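Local coordinates for protein Two-component sensor histidine kinase (Nostoc sp., PDB 6OZB) that binds phycoerythrobilin through the GAF domain of a cyanobacterial phytochrome and probably senses light for a two-component histidine kinase, at residues R20-T23 and A24-R27. The protein carries 1 engineered substitution. Numbering follows the deposited sequence. Where two conformers were deposited one is given.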
ATOM      1  N   ARG C  20     -12.582  20.340 -24.084  1.00 16.12           N
ATOM      2  CA  ARG C  20     -13.003  21.293 -25.102  1.00 16.68           C
ATOM      3  C   ARG C  20     -14.461  21.105 -25.423  1.00 16.21           C
ATOM      4  O   ARG C  20     -15.166  22.067 -25.652  1.00 16.31           O
ATOM      5  CB  ARG C  20     -12.165  21.159 -26.371  1.00 17.77           C
ATOM      6  CG  ARG C  20     -10.735  21.719 -26.251  1.00 24.60           C
ATOM      7  CD  ARG C  20     -10.080  21.875 -27.588  1.00 27.76           C
ATOM      8  NE  ARG C  20      -9.917  20.605 -28.289  1.00 25.64           N
ATOM      9  CZ  ARG C  20      -8.851  19.808 -28.236  1.00 33.12           C
ATOM     10  NH1 ARG C  20      -7.799  20.124 -27.504  1.00 34.29           N
ATOM     11  NH2 ARG C  20      -8.835  18.683 -28.944  1.00 32.92           N
ATOM     12  N   ARG C  21     -14.920  19.855 -25.433  1.00 16.34           N
ATOM     13  CA  ARG C  21     -16.301  19.600 -25.788  1.00 15.60           C
ATOM     14  C   ARG C  21     -17.235  20.092 -24.663  1.00 23.89           C
ATOM     15  O   ARG C  21     -18.321  20.581 -24.929  1.00 19.88           O
ATOM     16  CB  ARG C  21     -16.490  18.123 -26.085  1.00 17.62           C
ATOM     17  CG  ARG C  21     -15.868  17.689 -27.419  1.00 18.08           C
ATOM     18  CD  ARG C  21     -16.009  16.157 -27.596  1.00 19.24           C
ATOM     19  NE  ARG C  21     -15.341  15.677 -28.805  1.00 25.77           N
ATOM     20  CZ  ARG C  21     -15.831  15.824 -30.039  1.00 27.45           C
ATOM     21  NH1 ARG C  21     -16.988  16.443 -30.234  1.00 31.34           N
ATOM     22  NH2 ARG C  21     -15.157  15.359 -31.087  1.00 30.01           N
ATOM     23  N   ILE C  22     -16.818  19.998 -23.404  1.00 18.33           N
ATOM     24  CA  ILE C  22     -17.618  20.568 -22.321  1.00 15.66           C
ATOM     25  C   ILE C  22     -17.684  22.074 -22.458  1.00 14.33           C
ATOM     26  O   ILE C  22     -18.743  22.663 -22.335  1.00 16.56           O
ATOM     27  CB  ILE C  22     -17.060  20.221 -20.901  1.00 16.09           C
ATOM     28  CG1 ILE C  22     -17.093  18.724 -20.659  1.00 19.18           C
ATOM     29  CG2 ILE C  22     -17.876  20.912 -19.820  1.00 17.45           C
ATOM     30  CD1 ILE C  22     -16.281  18.301 -19.420  1.00 22.12           C
ATOM     31  N   THR C  23     -16.542  22.677 -22.734  0.65 14.83           N
ATOM     32  CA  THR C  23     -16.462  24.110 -22.847  0.65 17.55           C
ATOM     33  C   THR C  23     -17.373  24.609 -23.979  0.65 23.20           C
ATOM     34  O   THR C  23     -18.041  25.622 -23.835  0.65 19.48           O
ATOM     35  CB  THR C  23     -15.019  24.545 -23.068  0.65 22.88           C
ATOM     36  OG1 THR C  23     -14.232  24.148 -21.933  0.65 23.62           O
ATOM     37  CG2 THR C  23     -14.939  26.016 -23.236  0.65 19.24           C
ATOM     38  N   ALA C  24     -17.438  23.870 -25.081  1.00 19.13           N
ATOM     39  CA  ALA C  24     -18.277  24.256 -26.207  1.00 19.15           C
ATOM     40  C   ALA C  24     -19.737  24.303 -25.775  1.00 19.72           C
ATOM     41  O   ALA C  24     -20.477  25.198 -26.188  1.00 20.20           O
ATOM     42  CB  ALA C  24     -18.098  23.305 -27.369  1.00 20.45           C
ATOM     43  N   ARG C  25     -20.151  23.346 -24.945  1.00 16.00           N
ATOM     44  CA  ARG C  25     -21.521  23.310 -24.462  1.00 15.09           C
ATOM     45  C   ARG C  25     -21.851  24.478 -23.543  1.00 21.47           C
ATOM     46  O   ARG C  25     -22.963  25.021 -23.572  1.00 18.78           O
ATOM     47  CB  ARG C  25     -21.800  22.004 -23.733  1.00 16.90           C
ATOM     48  CG  ARG C  25     -21.824  20.819 -24.675  1.00 18.46           C
ATOM     49  CD  ARG C  25     -22.067  19.541 -23.926  1.00 27.76           C
ATOM     50  NE  ARG C  25     -21.568  18.484 -24.776  1.00 43.38           N
ATOM     51  CZ  ARG C  25     -20.543  17.692 -24.476  1.00 32.15           C
ATOM     52  NH1 ARG C  25     -19.897  17.750 -23.293  1.00 32.44           N
ATOM     53  NH2 ARG C  25     -20.171  16.816 -25.368  1.00 41.38           N
ATOM     54  N   ILE C  26     -20.898  24.829 -22.693  1.00 17.82           N
ATOM     55  CA  ILE C  26     -21.057  26.011 -21.838  1.00 17.53           C
ATOM     56  C   ILE C  26     -21.242  27.257 -22.705  1.00 21.83           C
ATOM     57  O   ILE C  26     -22.187  28.018 -22.532  1.00 23.50           O
ATOM     58  CB  ILE C  26     -19.831  26.222 -20.919  1.00 17.56           C
ATOM     59  CG1 ILE C  26     -19.672  25.086 -19.927  1.00 20.80           C
ATOM     60  CG2 ILE C  26     -19.956  27.567 -20.143  1.00 22.12           C
ATOM     61  CD1 ILE C  26     -18.320  25.131 -19.197  1.00 19.44           C
ATOM     62  N   ARG C  27     -20.377  27.416 -23.697  1.00 22.14           N
ATOM     63  CA  ARG C  27     -20.392  28.587 -24.571  1.00 21.53           C
ATOM     64  C   ARG C  27     -21.661  28.702 -25.396  1.00 19.87           C
ATOM     65  O   ARG C  27     -22.087  29.806 -25.741  1.00 25.47           O
ATOM     66  CB  ARG C  27     -19.173  28.542 -25.456  1.00 18.49           C
ATOM     67  CG  ARG C  27     -17.857  28.703 -24.665  1.00 19.95           C
ATOM     68  CD  ARG C  27     -16.752  28.767 -25.633  1.00 28.41           C
ATOM     69  NE  ARG C  27     -15.436  28.613 -25.037  1.00 38.40           N
ATOM     70  CZ  ARG C  27     -14.334  28.490 -25.762  1.00 38.66           C
ATOM     71  NH1 ARG C  27     -14.397  28.534 -27.090  1.00 47.26           N
ATOM     72  NH2 ARG C  27     -13.170  28.355 -25.158  1.00 55.72           N
TER
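R25 reaches back along helix 12-27 and sets one guanidinium face against R21 O, which stands 3.5 Å from the plane, offset toward the rim. With CG anti to its own carbonyl carbon (chi1 -69°) and the chain extended to NE, the group runs past I22, whose CG1 lies 4.0 Å from R25 NH1. R25 NH2 forms a salt bridge with E42 of helix 32-47. An alanine in place of R25 would probably leave the E42 carboxylate without this cationic mate and uncover the R21 carbonyl. On the packed side, I22 is buried and its CG2 approaches I26 CD1 at 4.3 Å; both isoleucines also touch Q190 of helix 178-201. I26 N donates to I22 O at 3.1 Å. The looser side belongs to the exposed R27 and to T23, which takes two conformers; in the one given, T23 OG1 hydrogen-bonds to L19 O. R27 N reaches T23 O in a 2.9 Å bond, whereas R25 N to R21 O is weak. Such i to i+4 pairing marks an alpha-helix, made amphipathic by I22 and I26 facing helix 178-201 while R27 is exposed, and packed against helices 32-47 and 178-201 of the GAF domain.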